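Enoyl-CoA hydratase/isomerase (Mycobacterium avium, PDB 3P5M) probably hydrates or isomerises enoyl-CoA thioesters, as a member of the crotonase superfamily. Local coordinates at residues 82-87 with 104-109; 110-115 with 123-128; 117-122 with 163-168; 67-72 with 130-135. One frame throughout, in Å; residues are numbered along the deposited sequence.

Interaction 1 (82-87 with 104-109); sequences NRVVRA and VGFGCS
The start of helix 106-113, a hallmark element of the crotonase fold, rests here against the middle of helix 74-90 through F106, whose ring reaches V84 and V85. No hydrogen bond crosses the contact, which is mostly apolar. CG of F106 stands anti to the backbone N (chi1 178°), which carries the ring away from its own helix so that its far end meets the valines. V85 comes closest, its CG2 lying 3.7 Å from F106 CE1 in an oblique approach, and the two side chains run past each other in opposite senses. V84 CG1 lies at the ring edge, near its plane, 4.0 Å from F106 CZ. In V85 it is the branch anti to the carbonyl carbon, CG2, that does the touching, and the same methyl also nears the carbonyl oxygen of the next turn, 4.3 Å from S109 O. S109 sends its hydroxyl elsewhere, bonding to D137 O, which ties this turn to the loop before helix 140-143. G105 occupies the N-cap position, and the helix opens with G107 N on V104 O and C108 N on G105 O. In crotonase relatives one peptide N-H at the start of the corresponding helix, with a second from another loop, forms the oxyanion hole that receives the thioester oxygen; a like role is likely here. Around the pair, V84 leans on L38 and S39 of helix 32-47, F106 also touches L35 of that helix, V85 meets Q221 of helix 217-231, and V104 and C108 back onto strand 124-126.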
# COMPACT_ATOMS: atom_id res chain seq x y z
N ASN B 82 11.12 -12.47 31.60
CA ASN B 82 11.66 -11.12 31.65
C ASN B 82 13.17 -11.06 31.44
O ASN B 82 13.68 -10.23 30.67
CB ASN B 82 11.23 -10.40 32.94
CG ASN B 82 9.75 -9.98 32.91
OD1 ASN B 82 9.15 -9.87 31.83
ND2 ASN B 82 9.17 -9.70 34.08
N ARG B 83 13.89 -11.97 32.10
CA ARG B 83 15.35 -11.96 32.00
C ARG B 83 15.84 -12.41 30.62
O ARG B 83 16.88 -11.95 30.18
CB ARG B 83 16.01 -12.78 33.13
CG ARG B 83 16.15 -11.96 34.47
CD ARG B 83 15.82 -12.80 35.73
NE ARG B 83 16.04 -14.23 35.43
CZ ARG B 83 15.71 -15.23 36.24
NH1 ARG B 83 15.15 -14.97 37.42
NH2 ARG B 83 15.94 -16.50 35.86
N VAL B 84 15.09 -13.28 29.94
CA VAL B 84 15.46 -13.68 28.56
C VAL B 84 15.45 -12.44 27.67
O VAL B 84 16.41 -12.16 26.96
CB VAL B 84 14.52 -14.77 27.99
CG1 VAL B 84 14.72 -14.96 26.49
CG2 VAL B 84 14.74 -16.13 28.74
N VAL B 85 14.37 -11.68 27.77
CA VAL B 85 14.22 -10.48 26.93
C VAL B 85 15.31 -9.45 27.24
O VAL B 85 15.90 -8.87 26.34
CB VAL B 85 12.80 -9.87 27.08
CG1 VAL B 85 12.76 -8.46 26.43
CG2 VAL B 85 11.74 -10.84 26.49
N ARG B 86 15.58 -9.22 28.52
CA ARG B 86 16.63 -8.30 28.90
C ARG B 86 18.01 -8.74 28.40
O ARG B 86 18.73 -7.92 27.87
CB ARG B 86 16.64 -8.00 30.40
CG ARG B 86 17.81 -7.07 30.83
CD ARG B 86 17.84 -5.65 30.15
NE ARG B 86 16.86 -4.72 30.73
CZ ARG B 86 16.76 -3.42 30.43
NH1 ARG B 86 17.61 -2.83 29.58
NH2 ARG B 86 15.81 -2.69 31.01
N ALA B 87 18.33 -10.02 28.56
CA ALA B 87 19.60 -10.58 28.04
C ALA B 87 19.81 -10.41 26.52
O ALA B 87 20.92 -10.10 26.06
CB ALA B 87 19.70 -12.05 28.44
N VAL B 104 3.63 -16.70 19.56
CA VAL B 104 2.41 -16.43 20.31
C VAL B 104 2.76 -16.19 21.78
O VAL B 104 3.61 -16.88 22.35
CB VAL B 104 1.45 -17.68 20.25
CG1 VAL B 104 0.17 -17.47 21.07
CG2 VAL B 104 1.11 -18.04 18.79
N GLY B 105 2.08 -15.22 22.38
CA GLY B 105 2.31 -14.90 23.78
C GLY B 105 3.74 -14.48 23.98
O GLY B 105 4.22 -13.61 23.24
N PHE B 106 4.43 -15.08 24.95
CA PHE B 106 5.88 -14.83 25.10
C PHE B 106 6.72 -15.14 23.85
O PHE B 106 7.81 -14.59 23.69
CB PHE B 106 6.48 -15.61 26.29
CG PHE B 106 7.96 -15.39 26.42
CD1 PHE B 106 8.45 -14.20 26.95
CD2 PHE B 106 8.87 -16.33 25.95
CE1 PHE B 106 9.80 -13.96 27.03
CE2 PHE B 106 10.23 -16.09 26.04
CZ PHE B 106 10.69 -14.91 26.59
N GLY B 107 6.25 -16.03 22.98
CA GLY B 107 6.94 -16.26 21.68
C GLY B 107 7.02 -15.01 20.82
O GLY B 107 7.98 -14.81 20.07
N CYS B 108 6.01 -14.17 20.92
CA CYS B 108 6.04 -12.88 20.26
C CYS B 108 7.06 -11.96 20.93
O CYS B 108 7.95 -11.38 20.28
CB CYS B 108 4.62 -12.25 20.24
SG CYS B 108 4.53 -10.69 19.32
N SER B 109 6.93 -11.80 22.25
CA SER B 109 7.87 -11.00 23.02
C SER B 109 9.33 -11.38 22.67
O SER B 109 10.17 -10.50 22.45
CB SER B 109 7.63 -11.23 24.51
OG SER B 109 6.25 -11.05 24.84

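Interaction 2 (110-115 with 123-128); sequences LALACD and SYFQLA
D115 OD2 is gripped twice, by a salt bridge to K206 NZ and a hydrogen bond from V95 N, and so fixes the chain just beyond helix 106-113, the helix that in this crotonase fold is packed between helix 74-90 and strand 124-126. Earlier in the same segment, A111 and L112 face F125 of that strand, and the contact between the two segments consists of these three buried residues. A single ring atom does the work on the strand side. F125 CE1 lies 4.2 Å from A111 CB, the methyl being at the ring edge, near its plane. L112 reaches the same atom obliquely, its CD2 being 4.4 Å from F125 CE1. CB of F125 points toward the helix, and CG, anti to the carbonyl carbon and beside the backbone N (chi1 -59°), continues to the ring. V99 of strand 95-99 touches both A111 and F125, closing the apolar cluster from the main sheet, while L144 lies against L112. L112 also reaches the assembly: its O accepts a hydrogen bond from R150 NH2 of a second subunit. Strand 124-126 pairs with strand 102-104 on one flank, and on the other F125 O lies 2.8 Å from I163 N, a probable hydrogen bond to the neighbouring strand 163-164.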
# COMPACT_ATOMS: atom_id res chain seq x y z
N LEU B 110 9.61 -12.70 22.61
CA LEU B 110 10.95 -13.24 22.35
C LEU B 110 11.52 -12.79 20.99
O LEU B 110 12.68 -12.30 20.89
CB LEU B 110 10.86 -14.78 22.36
CG LEU B 110 12.09 -15.66 22.20
CD1 LEU B 110 13.09 -15.36 23.28
CD2 LEU B 110 11.59 -17.09 22.38
N ALA B 111 10.74 -13.01 19.94
CA ALA B 111 11.14 -12.64 18.57
C ALA B 111 11.40 -11.13 18.56
O ALA B 111 12.43 -10.67 18.08
CB ALA B 111 10.03 -12.99 17.60
N LEU B 112 10.49 -10.36 19.14
CA LEU B 112 10.58 -8.89 19.06
C LEU B 112 11.66 -8.25 19.94
O LEU B 112 12.09 -7.11 19.70
CB LEU B 112 9.21 -8.25 19.30
CG LEU B 112 8.09 -8.74 18.39
CD1 LEU B 112 6.84 -7.88 18.56
CD2 LEU B 112 8.51 -8.71 16.91
N ALA B 113 12.16 -8.98 20.92
CA ALA B 113 13.34 -8.52 21.65
C ALA B 113 14.61 -8.54 20.78
O ALA B 113 15.57 -7.80 21.04
CB ALA B 113 13.53 -9.37 22.91
N CYS B 114 14.61 -9.35 19.72
CA CYS B 114 15.81 -9.49 18.88
C CYS B 114 16.07 -8.24 18.04
O CYS B 114 15.17 -7.45 17.79
CB CYS B 114 15.69 -10.73 17.99
SG CYS B 114 15.49 -12.24 18.95
N ASP B 115 17.31 -8.08 17.63
CA ASP B 115 17.68 -6.95 16.77
C ASP B 115 17.11 -6.97 15.36
O ASP B 115 16.77 -5.94 14.84
CB ASP B 115 19.19 -6.84 16.73
CG ASP B 115 19.75 -6.79 18.11
OD1 ASP B 115 19.44 -5.78 18.78
OD2 ASP B 115 20.44 -7.74 18.52
N SER B 123 4.27 -17.14 8.65
CA SER B 123 4.49 -16.89 10.10
C SER B 123 3.51 -15.82 10.61
O SER B 123 2.88 -15.15 9.80
CB SER B 123 5.94 -16.60 10.46
OG SER B 123 6.40 -15.34 9.97
N TYR B 124 3.27 -15.79 11.92
CA TYR B 124 2.41 -14.76 12.53
C TYR B 124 2.75 -14.48 13.99
O TYR B 124 3.41 -15.29 14.67
CB TYR B 124 0.93 -15.13 12.41
CG TYR B 124 0.53 -16.38 13.14
CD1 TYR B 124 0.03 -16.31 14.45
CD2 TYR B 124 0.64 -17.63 12.54
CE1 TYR B 124 -0.38 -17.45 15.12
CE2 TYR B 124 0.23 -18.80 13.22
CZ TYR B 124 -0.27 -18.69 14.49
OH TYR B 124 -0.68 -19.79 15.16
N PHE B 125 2.25 -13.34 14.46
CA PHE B 125 2.60 -12.76 15.76
C PHE B 125 1.29 -12.48 16.44
O PHE B 125 0.36 -11.91 15.84
CB PHE B 125 3.42 -11.49 15.53
CG PHE B 125 4.70 -11.73 14.76
CD1 PHE B 125 5.92 -11.94 15.43
CD2 PHE B 125 4.68 -11.81 13.39
CE1 PHE B 125 7.08 -12.21 14.72
CE2 PHE B 125 5.82 -12.08 12.67
CZ PHE B 125 7.04 -12.27 13.33
N GLN B 126 1.16 -12.92 17.69
CA GLN B 126 -0.14 -12.87 18.31
C GLN B 126 -0.02 -12.84 19.83
O GLN B 126 0.70 -13.64 20.41
CB GLN B 126 -0.95 -14.10 17.91
CG GLN B 126 -2.40 -14.11 18.46
CD GLN B 126 -3.09 -15.49 18.32
OE1 GLN B 126 -2.42 -16.50 18.20
NE2 GLN B 126 -4.42 -15.51 18.32
N LEU B 127 -0.74 -11.91 20.45
CA LEU B 127 -0.84 -11.84 21.92
C LEU B 127 -2.12 -12.59 22.31
O LEU B 127 -3.17 -11.98 22.54
CB LEU B 127 -0.84 -10.39 22.39
CG LEU B 127 0.36 -9.52 22.01
CD1 LEU B 127 0.23 -8.08 22.56
CD2 LEU B 127 1.68 -10.15 22.48
N ALA B 128 -2.04 -13.91 22.32
CA ALA B 128 -3.23 -14.70 22.61
C ALA B 128 -3.56 -14.76 24.10
O ALA B 128 -4.51 -15.43 24.48
CB ALA B 128 -3.14 -16.12 22.02

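Interaction 3 (117-122 with 163-168); sequences VVAAPA and ISAATA
A165, the first residue of helix 165-171, pushes its side chain into the bend after strand 116-119, and since CB is also its tip, that one methyl makes every direct contact. A165 CB lies 3.9 Å from A119 CB, methyl against methyl. The same methyl is 3.3 Å from A120 O, and a looser approach puts P121 O 4.0 Å away. A120 O has a proper donor of its own in the S123 hydroxyl. Water completes the join. P121 O receives a hydrogen from each of two water molecules: water 1, at 2.6 Å from P121 O, is reached weakly by A165 N, and water 2, at 2.7 Å from P121 O, is reached weakly by A166 N. For A165 N this water is a second partner, since it probably also bonds S123 O, 3.0 Å away. S164, in the N-cap position, turns its OG back over the first helical turn (chi1 70°) and shares a 2.8 Å hydrogen bond, S164 OG with T167 OG1, in which either may be the donor. A119 also touches I174, and A165 rests on I177 of strand 176-177 and on S123. A third subunit packs here too, its A122 on P121 and its S179 on S164, so the contact lies beside a subunit interface. The chemistry is an alanine methyl contact, permitting close approach, beside weak water bridges from P121 O to amides at the helix start, an alignment that the partial positive charge of a helix N-terminus would probably reinforce.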
# COMPACT_ATOMS: atom_id res chain seq x y z
N VAL B 117 14.43 -9.51 12.82
CA VAL B 117 13.53 -10.68 12.76
C VAL B 117 13.31 -10.97 11.29
O VAL B 117 12.96 -10.06 10.53
CB VAL B 117 12.16 -10.39 13.43
CG1 VAL B 117 11.16 -11.56 13.18
CG2 VAL B 117 12.35 -10.11 14.96
N VAL B 118 13.54 -12.22 10.90
CA VAL B 118 13.32 -12.67 9.52
C VAL B 118 12.14 -13.64 9.56
O VAL B 118 12.22 -14.75 10.13
CB VAL B 118 14.60 -13.36 8.91
CG1 VAL B 118 14.34 -13.76 7.46
CG2 VAL B 118 15.86 -12.43 8.98
N ALA B 119 11.03 -13.20 9.01
CA ALA B 119 9.77 -13.90 9.17
C ALA B 119 9.42 -14.66 7.89
O ALA B 119 9.50 -14.10 6.79
CB ALA B 119 8.63 -12.90 9.54
N ALA B 120 9.07 -15.94 8.06
CA ALA B 120 8.57 -16.79 6.97
C ALA B 120 7.18 -16.30 6.58
O ALA B 120 6.45 -15.77 7.47
CB ALA B 120 8.53 -18.26 7.44
N PRO B 121 6.79 -16.50 5.31
CA PRO B 121 5.50 -15.99 4.75
C PRO B 121 4.26 -16.41 5.53
O PRO B 121 3.34 -15.58 5.74
CB PRO B 121 5.43 -16.56 3.31
CG PRO B 121 6.75 -17.19 3.04
CD PRO B 121 7.66 -17.09 4.26
N ALA B 122 4.25 -17.66 5.97
CA ALA B 122 3.11 -18.17 6.75
C ALA B 122 3.27 -17.92 8.26
O ALA B 122 2.47 -18.43 9.07
CB ALA B 122 2.89 -19.67 6.44
N ILE B 163 -1.48 -11.51 13.76
CA ILE B 163 -0.94 -10.56 12.79
C ILE B 163 -0.01 -11.30 11.85
O ILE B 163 1.01 -11.85 12.28
CB ILE B 163 -0.14 -9.44 13.50
CG1 ILE B 163 -0.97 -8.86 14.69
CG2 ILE B 163 0.32 -8.40 12.47
CD1 ILE B 163 -2.41 -8.29 14.29
N SER B 164 -0.33 -11.28 10.56
CA SER B 164 0.44 -12.00 9.55
C SER B 164 1.85 -11.47 9.46
O SER B 164 2.12 -10.31 9.85
CB SER B 164 -0.22 -11.84 8.17
OG SER B 164 -0.06 -10.51 7.70
N ALA B 165 2.76 -12.29 8.98
CA ALA B 165 4.12 -11.78 8.73
C ALA B 165 4.08 -10.53 7.85
O ALA B 165 4.75 -9.58 8.15
CB ALA B 165 4.99 -12.83 8.09
N ALA B 166 3.28 -10.54 6.79
CA ALA B 166 3.18 -9.41 5.84
C ALA B 166 2.73 -8.12 6.55
O ALA B 166 3.32 -7.08 6.36
CB ALA B 166 2.18 -9.75 4.72
N THR B 167 1.66 -8.21 7.36
CA THR B 167 1.14 -7.09 8.13
C THR B 167 2.15 -6.58 9.16
O THR B 167 2.36 -5.38 9.25
CB THR B 167 -0.16 -7.49 8.82
OG1 THR B 167 -1.07 -7.92 7.82
CG2 THR B 167 -0.78 -6.33 9.62
N ALA B 168 2.80 -7.51 9.89
CA ALA B 168 3.84 -7.16 10.84
C ALA B 168 4.93 -6.37 10.15
O ALA B 168 5.37 -5.34 10.67
CB ALA B 168 4.44 -8.39 11.53
O HOH W 1 1.46 -14.97 7.48
O HOH W 2 3.02 -13.00 4.95

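Interaction 4 (67-72 with 130-135); sequences GDLTGG and TRVGLM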
# COMPACT_ATOMS: atom_id res chain seq x y z
N GLY B 67 4.14 -19.19 26.87
CA GLY B 67 4.04 -19.83 28.17
C GLY B 67 3.20 -21.09 28.16
O GLY B 67 2.08 -21.12 27.65
N ASP B 68 3.80 -22.15 28.69
CA ASP B 68 3.21 -23.48 28.84
C ASP B 68 1.80 -23.56 29.50
O ASP B 68 0.97 -24.36 29.09
CB ASP B 68 4.19 -24.32 29.67
CG ASP B 68 4.23 -25.76 29.24
OD1 ASP B 68 3.25 -26.22 28.62
OD2 ASP B 68 5.26 -26.42 29.51
N LEU B 69 1.58 -22.73 30.52
CA LEU B 69 0.39 -22.83 31.40
C LEU B 69 0.38 -24.09 32.32
O LEU B 69 -0.64 -24.43 32.95
CB LEU B 69 -0.93 -22.60 30.63
CG LEU B 69 -1.25 -21.23 30.02
CD1 LEU B 69 -2.75 -20.97 30.08
CD2 LEU B 69 -0.49 -20.03 30.66
N THR B 70 1.53 -24.75 32.40
CA THR B 70 1.80 -25.83 33.36
C THR B 70 2.76 -25.31 34.44
O THR B 70 3.25 -24.20 34.37
CB THR B 70 2.45 -27.06 32.66
OG1 THR B 70 3.81 -26.74 32.30
CG2 THR B 70 1.66 -27.50 31.41
N GLY B 71 3.05 -26.11 35.46
CA GLY B 71 4.11 -25.75 36.40
C GLY B 71 3.69 -24.95 37.62
O GLY B 71 4.30 -25.11 38.69
N GLY B 72 2.67 -24.09 37.47
CA GLY B 72 2.17 -23.26 38.59
C GLY B 72 3.19 -22.29 39.18
O GLY B 72 3.00 -21.72 40.25
N THR B 130 -5.05 -12.94 26.32
CA THR B 130 -6.39 -12.55 26.79
C THR B 130 -7.45 -13.59 26.53
O THR B 130 -8.50 -13.56 27.17
CB THR B 130 -6.89 -11.17 26.27
OG1 THR B 130 -6.70 -11.07 24.86
CG2 THR B 130 -6.15 -10.03 26.95
N ARG B 131 -7.18 -14.54 25.63
CA ARG B 131 -8.19 -15.58 25.35
C ARG B 131 -8.32 -16.59 26.50
O ARG B 131 -9.28 -17.37 26.56
CB ARG B 131 -7.97 -16.27 23.98
N VAL B 132 -7.37 -16.57 27.42
CA VAL B 132 -7.49 -17.32 28.68
C VAL B 132 -7.57 -16.38 29.88
O VAL B 132 -7.50 -16.85 31.01
CB VAL B 132 -6.38 -18.42 28.90
CG1 VAL B 132 -6.43 -19.45 27.77
CG2 VAL B 132 -4.99 -17.82 28.99
N GLY B 133 -7.67 -15.07 29.63
CA GLY B 133 -7.85 -14.09 30.69
C GLY B 133 -6.56 -13.58 31.32
O GLY B 133 -6.59 -13.03 32.43
N LEU B 134 -5.45 -13.75 30.61
CA LEU B 134 -4.15 -13.28 31.05
C LEU B 134 -3.69 -12.11 30.18
O LEU B 134 -4.31 -11.82 29.16
CB LEU B 134 -3.12 -14.41 30.99
CG LEU B 134 -3.39 -15.63 31.88
CD1 LEU B 134 -2.21 -16.60 31.84
CD2 LEU B 134 -3.68 -15.20 33.34
N MET B 135 -2.61 -11.45 30.58
CA MET B 135 -2.15 -10.21 29.96
C MET B 135 -0.79 -10.47 29.31
O MET B 135 -0.19 -11.53 29.55
CB MET B 135 -2.02 -9.12 31.03
CG MET B 135 -0.76 -9.30 31.88
SD MET B 135 -0.56 -8.04 33.13
CE MET B 135 -0.22 -6.62 32.13
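Apolar contact is the sole link between these two loops, and L69 supplies one half of it with both of its methyls. L69 CD1 meets V132 CG2 at 4.0 Å, the two side chains reaching toward each other tip to tip. Its other branch, CD2, lies 4.0 Å from L134 CD1, but there the side chains slide past one another in opposite directions. The first torsion of L69 puts CG beside the backbone N, and rotation about CB-CG (chi2 -146°) sends CD1 to V132 and CD2 to L134. V132 offers CG2, the methyl set between its backbone N and carbonyl carbon. Behind the pair, V132 leans on F244 of helix 235-245, and L134 on F237 of the same helix and on L231 of helix 217-231, so the C-terminal helices back this patch. Polar bonding is internal to 130-135 or runs to other parts of the chain. G133 N bonds weakly to T130 O, T130 OG1 bonds to A157 O, M135 O takes a hydrogen bond from Q228 NE2, and in the other loop D68 pairs through its backbone with V30. L69 is exposed and also touches a crystal neighbour, so its precise pose may owe something to the lattice. Two loops facing each other in this way, one following strand 53-58 and one following strand 124-126, are consistent with the crotonase fold, in whose relatives the corresponding loops border the acyl-CoA site.

Overall arrangement
Interactions 1 and 2 share helix 106-113 and lie side by side near the core, their centres 8 Å apart, with V85 CG1 touching A113 CB and V84 CG1 touching L110 CD1. Interaction 3 continues outward: its centre is about 10 Å from that of interaction 2, and strands 124-126 and 163-164 are neighbours in the small sheet. Interaction 4 has its centre about 14 Å from that of interaction 1 and 24 Å from that of interaction 3; its segment 130-135 adjoins 123-128 in sequence. Along the chain its two loops enclose interactions 1 and 2, while its segments alternate with those of interaction 3. Helix 106-113 thus links the buried core to the small sheet, whose outer end reaches a subunit interface.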